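Local coordinates for protein methyltransferase (Pectobacterium atrosepticum SCRI1043, PDB 2P7I) that probably transfers a methyl group from S-adenosylmethionine to an acceptor, as a member of the Rossmann-like methyltransferase superfamily, at residues L47-F52 with I107-V112; N143-S148 with T176-T181. All coordinates share one frame; numbering follows the deposited sequence. Where two conformers were deposited one is given.

Interaction 1 (L47-F52 with I107-V112); sequences LELGSF and IVLTHV. With TRS (2-amino-2-hydroxymethyl-propane-1,3-diol), chain G.
Leu-49 and Ile-107 form the apolar centre where two neighbouring parallel strands of a Rossmann-like methyltransferase fold run side by side. The CD1 branch of Leu-49 slants across Ile-107 and meets its CG2 methyl at 3.6 Å. Nearer the backbone, Leu-49 CB is met by Leu-109 CD1 at 3.5 Å, tighter than ordinary van der Waals contact. Leu-47 shares the face of Ile-107, the two side chains lying alongside and pointing the same way, and Ile-126 and Trp-130 of helix 119-130 pack on Leu-49 and Ile-107. Two nearly linear backbone bonds join the strands: Val-108 N gives its hydrogen to Leu-47 O (2.8 Å) and Leu-49 N to Val-108 O (3.0 Å). Beyond Leu-49 the chains part, as expected at the C-terminal edge of such a sheet, where the Gly-50 turn resembles the glycine-rich cofactor loop of this family. The CG2 methyl of Val-112 lies 3.5 Å from Leu-49 O at this opening. A water bridges the gap, donating to Leu-49 O and Val-108 O while accepting from Thr-110 N. A Tris molecule, probably from the crystallisation liquor, lies beside it, in a place consistent with the cofactor pocket. Glu-48 reaches it from the opposite face of the sheet to Leu-47: its CG stands anti to the backbone N (chi1 180°) and the chain runs on extended. One carboxylate oxygen, OE1, is held by Thr-57 of helix 55-60, while OE2 accepts a 2.6 Å hydrogen bond from O1 of the Tris.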
loop_
_atom_site.group_PDB
_atom_site.type_symbol
_atom_site.label_atom_id
_atom_site.label_comp_id
_atom_site.label_asym_id
_atom_site.label_seq_id
_atom_site.Cartn_x
_atom_site.Cartn_y
_atom_site.Cartn_z
ATOM N N LEU B 47 8.404 -12.255 30.496
ATOM C CA LEU B 47 9.015 -11.065 31.048
ATOM C C LEU B 47 8.363 -9.836 30.395
ATOM O O LEU B 47 8.340 -9.730 29.170
ATOM C CB LEU B 47 10.526 -11.065 30.780
ATOM C CG LEU B 47 11.351 -9.828 31.165
ATOM C CD1 LEU B 47 11.434 -9.552 32.668
ATOM C CD2 LEU B 47 12.795 -9.963 30.563
ATOM N N GLU B 48 7.845 -8.918 31.209
ATOM C CA GLU B 48 7.247 -7.665 30.728
ATOM C C GLU B 48 8.155 -6.499 31.099
ATOM O O GLU B 48 8.295 -6.142 32.280
ATOM C CB GLU B 48 5.830 -7.449 31.263
ATOM C CG GLU B 48 5.215 -6.138 30.768
ATOM C CD GLU B 48 3.847 -5.803 31.352
ATOM O OE1 GLU B 48 3.449 -6.346 32.406
ATOM O OE2 GLU B 48 3.190 -4.927 30.751
ATOM N N LEU B 49 8.808 -5.943 30.086
ATOM C CA LEU B 49 9.730 -4.837 30.269
ATOM C C LEU B 49 8.974 -3.528 30.172
ATOM O O LEU B 49 8.351 -3.243 29.156
ATOM C CB LEU B 49 10.837 -4.908 29.212
ATOM C CG LEU B 49 11.776 -6.103 29.390
ATOM C CD1 LEU B 49 12.698 -6.269 28.193
ATOM C CD2 LEU B 49 12.553 -5.921 30.698
ATOM N N GLY B 50 9.026 -2.733 31.238
ATOM C CA GLY B 50 8.302 -1.461 31.316
ATOM C C GLY B 50 6.850 -1.657 31.666
ATOM O O GLY B 50 5.977 -1.216 30.945
ATOM N N SER B 51 6.590 -2.333 32.770
ATOM C CA SER B 51 5.224 -2.772 33.113
ATOM C C SER B 51 4.366 -1.641 33.680
ATOM O O SER B 51 3.133 -1.767 33.828
ATOM C CB SER B 51 5.294 -3.930 34.095
ATOM O OG SER B 51 6.273 -3.672 35.090
ATOM N N PHE B 52 5.029 -0.547 34.043
ATOM C CA PHE B 52 4.367 0.615 34.636
ATOM C C PHE B 52 3.338 0.236 35.719
ATOM O O PHE B 52 3.691 -0.474 36.672
ATOM C CB PHE B 52 3.785 1.469 33.506
ATOM C CG PHE B 52 3.570 2.901 33.879
ATOM C CD1 PHE B 52 4.595 3.650 34.466
ATOM C CD2 PHE B 52 2.360 3.515 33.617
ATOM C CE1 PHE B 52 4.407 4.978 34.804
ATOM C CE2 PHE B 52 2.164 4.834 33.942
ATOM C CZ PHE B 52 3.196 5.571 34.539
ATOM N N ILE B 107 9.171 -12.365 25.869
ATOM C CA ILE B 107 9.525 -11.030 26.390
ATOM C C ILE B 107 8.663 -10.002 25.715
ATOM O O ILE B 107 8.545 -10.017 24.486
ATOM C CB ILE B 107 11.035 -10.716 26.219
ATOM C CG1 ILE B 107 11.850 -11.777 26.985
ATOM C CG2 ILE B 107 11.330 -9.279 26.727
ATOM C CD1 ILE B 107 13.385 -11.626 26.878
ATOM N N VAL B 108 8.009 -9.153 26.501
ATOM C CA VAL B 108 7.105 -8.157 25.948
ATOM C C VAL B 108 7.734 -6.786 26.107
ATOM O O VAL B 108 8.107 -6.404 27.215
ATOM C CB VAL B 108 5.700 -8.197 26.618
ATOM C CG1 VAL B 108 4.873 -6.950 26.212
ATOM C CG2 VAL B 108 4.969 -9.492 26.257
ATOM N N LEU B 109 7.902 -6.082 24.971
ATOM C CA LEU B 109 8.371 -4.685 24.982
ATOM C C LEU B 109 7.464 -3.832 24.098
ATOM O O LEU B 109 7.694 -3.671 22.886
ATOM C CB LEU B 109 9.846 -4.590 24.563
ATOM C CG LEU B 109 10.591 -3.284 24.816
ATOM C CD1 LEU B 109 10.875 -2.971 26.321
ATOM C CD2 LEU B 109 11.899 -3.253 23.968
ATOM N N THR B 110 6.368 -3.373 24.702
ATOM C CA THR B 110 5.328 -2.656 23.956
ATOM C C THR B 110 5.288 -1.216 24.373
ATOM O O THR B 110 5.109 -0.912 25.559
ATOM C CB THR B 110 3.901 -3.263 24.104
ATOM O OG1 THR B 110 3.537 -3.412 25.488
ATOM C CG2 THR B 110 3.836 -4.598 23.407
ATOM N N HIS B 111 5.466 -0.345 23.383
ATOM C CA HIS B 111 5.495 1.094 23.590
ATOM C C HIS B 111 6.450 1.531 24.679
ATOM O O HIS B 111 6.146 2.381 25.507
ATOM C CB HIS B 111 4.077 1.614 23.854
ATOM C CG HIS B 111 3.182 1.506 22.657
ATOM N ND1 HIS B 111 2.179 2.409 22.399
ATOM C CD2 HIS B 111 3.208 0.667 21.596
ATOM C CE1 HIS B 111 1.576 2.085 21.267
ATOM N NE2 HIS B 111 2.194 1.043 20.747
ATOM N N VAL B 112 7.645 0.967 24.644
ATOM C CA VAL B 112 8.714 1.335 25.559
ATOM C C VAL B 112 9.994 1.754 24.784
ATOM O O VAL B 112 10.660 2.713 25.190
ATOM C CB VAL B 112 9.063 0.140 26.492
ATOM C CG1 VAL B 112 10.353 0.401 27.289
ATOM C CG2 VAL B 112 7.863 -0.249 27.386
HETATM C C TRS G . 3.206 -0.890 28.629
HETATM C C1 TRS G . 3.303 -2.398 28.322
HETATM C C2 TRS G . 4.512 -0.152 28.333
HETATM C C3 TRS G . 2.838 -0.565 30.104
HETATM N N TRS G . 2.192 -0.393 27.674
HETATM O O1 TRS G . 4.141 -3.182 29.148
HETATM O O2 TRS G . 4.257 1.205 27.967
HETATM O O3 TRS G . 1.487 -0.821 30.467
HETATM O O HOH W 1 6.343 -3.750 27.590
#

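Interaction 2 (N143-S148 with T176-T181); sequences NANAVS and TYALDT
Asn-143 and Ala-144, just past the end of strand 135-142, meet the loop at Tyr-177 and Ala-178 that leads into helix 179-188. The side chain of Asn-143 sets out from CB away from 176-181, but with CG anti to the backbone N (chi1 -178°) the amide swings back and brings OD1 to 3.8 Å from Ala-178 CA. That oxygen has two further partners. Asn-145 N donates to it at 3.1 Å from well above the carbonyl plane, and a water donates at 2.9 Å while accepting from Leu-179 N, so the amide is linked through solvent to the first turn of helix 179-188. ND2, the other branch of the tip, turns to the main chain at the start of strand 237-245 and just before it, giving hydrogens to the carbonyls of Cys-237 and Asp-235; with both branches engaged, the rotation of the amide is fixed. The direct polar link between the segments is from Ala-144 N to Tyr-177 O, 2.8 Å long. Small methyls close in around it: Ala-144 CB touches Thr-176 CG2 at 3.8 Å and lies near Ala-178 CB, which in turn faces Asn-145 ND2. A second water joins Asn-145 ND2 to Asp-180 OD1, while the stronger partner of that ND2 is Asp-235 OD1. Ala-178, the N-cap residue, offers no side-chain oxygen to the helix, but its N-H is taken by Thr-181 OG1 at 3.1 Å, as in one half of a capping box. The Asn-143 oxygen receiving the Asn-145 N-H makes an Asx turn, set here within a type I beta turn.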
loop_
_atom_site.group_PDB
_atom_site.type_symbol
_atom_site.label_atom_id
_atom_site.label_comp_id
_atom_site.label_asym_id
_atom_site.label_seq_id
_atom_site.Cartn_x
_atom_site.Cartn_y
_atom_site.Cartn_z
ATOM N N ASN B 143 3.586 3.667 15.302
ATOM C CA ASN B 143 4.055 3.739 13.937
ATOM C C ASN B 143 4.029 5.133 13.354
ATOM O O ASN B 143 2.970 5.777 13.282
ATOM C CB ASN B 143 3.152 2.830 13.127
ATOM C CG ASN B 143 3.510 2.747 11.686
ATOM O OD1 ASN B 143 4.667 2.993 11.289
ATOM N ND2 ASN B 143 2.547 2.326 10.878
ATOM N N ALA B 144 5.170 5.552 12.844
ATOM C CA ALA B 144 5.293 6.823 12.154
ATOM C C ALA B 144 4.352 6.935 10.992
ATOM O O ALA B 144 3.927 8.036 10.631
ATOM C CB ALA B 144 6.734 7.016 11.677
ATOM N N ASN B 145 4.136 5.822 10.279
ATOM C CA ASN B 145 3.415 5.843 9.041
ATOM C C ASN B 145 1.937 5.505 9.209
ATOM O O ASN B 145 1.263 5.280 8.246
ATOM C CB ASN B 145 4.044 4.916 8.030
ATOM C CG ASN B 145 5.453 5.285 7.727
ATOM O OD1 ASN B 145 5.875 6.399 8.015
ATOM N ND2 ASN B 145 6.200 4.356 7.130
ATOM N N ALA B 146 1.437 5.472 10.436
ATOM C CA ALA B 146 0.023 5.273 10.651
ATOM C C ALA B 146 -0.779 6.296 9.870
ATOM O O ALA B 146 -0.378 7.467 9.771
ATOM C CB ALA B 146 -0.299 5.446 12.149
ATOM N N VAL B 147 -1.936 5.883 9.356
ATOM C CA VAL B 147 -2.758 6.767 8.547
ATOM C C VAL B 147 -3.088 8.064 9.237
ATOM O O VAL B 147 -2.868 9.127 8.669
ATOM C CB VAL B 147 -4.029 6.092 8.011
ATOM C CG1 VAL B 147 -4.994 7.138 7.352
ATOM C CG2 VAL B 147 -3.651 5.075 7.012
ATOM N N SER B 148 -3.587 7.970 10.452
ATOM C CA SER B 148 -3.922 9.151 11.234
ATOM C C SER B 148 -2.746 10.115 11.341
ATOM O O SER B 148 -2.920 11.336 11.201
ATOM C CB SER B 148 -4.408 8.724 12.614
ATOM O OG SER B 148 -3.424 7.939 13.254
ATOM N N THR B 176 10.412 8.093 16.593
ATOM C CA THR B 176 9.128 7.658 16.145
ATOM C C THR B 176 9.477 6.643 15.098
ATOM O O THR B 176 9.869 7.014 13.972
ATOM C CB THR B 176 8.326 8.786 15.531
ATOM O OG1 THR B 176 8.238 9.888 16.466
ATOM C CG2 THR B 176 6.848 8.329 15.255
ATOM N N TYR B 177 9.397 5.380 15.491
ATOM C CA TYR B 177 9.718 4.280 14.597
ATOM C C TYR B 177 8.742 4.073 13.481
ATOM O O TYR B 177 7.562 4.308 13.593
ATOM C CB TYR B 177 9.779 2.970 15.377
ATOM C CG TYR B 177 11.050 2.817 16.227
ATOM C CD1 TYR B 177 12.271 2.549 15.634
ATOM C CD2 TYR B 177 11.015 2.974 17.609
ATOM C CE1 TYR B 177 13.432 2.394 16.401
ATOM C CE2 TYR B 177 12.158 2.821 18.370
ATOM C CZ TYR B 177 13.350 2.519 17.768
ATOM O OH TYR B 177 14.489 2.359 18.503
ATOM N N ALA B 178 9.279 3.556 12.402
ATOM C CA ALA B 178 8.483 2.899 11.334
ATOM C C ALA B 178 9.104 1.503 11.174
ATOM O O ALA B 178 10.129 1.176 11.831
ATOM C CB ALA B 178 8.551 3.711 10.016
ATOM N N LEU B 179 8.542 0.684 10.307
ATOM C CA LEU B 179 9.071 -0.675 10.133
ATOM C C LEU B 179 10.528 -0.682 9.719
ATOM O O LEU B 179 11.300 -1.580 10.103
ATOM C CB LEU B 179 8.192 -1.464 9.187
ATOM C CG LEU B 179 6.870 -2.003 9.768
ATOM C CD1 LEU B 179 5.886 -2.281 8.669
ATOM C CD2 LEU B 179 7.123 -3.271 10.554
ATOM N N ASP B 180 10.947 0.314 8.951
ATOM C CA ASP B 180 12.322 0.333 8.489
ATOM C C ASP B 180 13.333 0.545 9.622
ATOM O O ASP B 180 14.345 -0.210 9.749
ATOM C CB ASP B 180 12.521 1.293 7.278
ATOM C CG ASP B 180 12.403 2.790 7.616
ATOM O OD1 ASP B 180 11.470 3.193 8.343
ATOM O OD2 ASP B 180 13.211 3.588 7.081
ATOM N N THR B 181 13.083 1.544 10.472
ATOM C CA THR B 181 14.018 1.881 11.502
ATOM C C THR B 181 13.905 0.919 12.686
ATOM O O THR B 181 14.877 0.642 13.373
ATOM C CB THR B 181 13.764 3.333 11.990
ATOM O OG1 THR B 181 12.360 3.506 12.255
ATOM C CG2 THR B 181 14.228 4.351 10.906
HETATM O O HOH W 2 5.991 1.320 9.395
HETATM O O HOH W 3 9.262 4.424 6.446
#

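The two contacts illustrate how neighbouring parts of one fold are held by different means. Interaction 1 lies deep in the parallel part of the mixed sheet, pairing two strands through regular backbone bonds and leucine and isoleucine packing, and becomes polar where those strands end. Interaction 2, also largely buried but farther from the centre of the chain, pairs no strands: two loops that lead into helices meet through one direct backbone bond, alanine and threonine methyls, and water bridges from asparagine side chains. Other subunits approach interaction 2 but not interaction 1. The centres of the two contacts lie about 19 Å apart, and strand 135-142, beside strand 104-110, leads into the 143-148 loop.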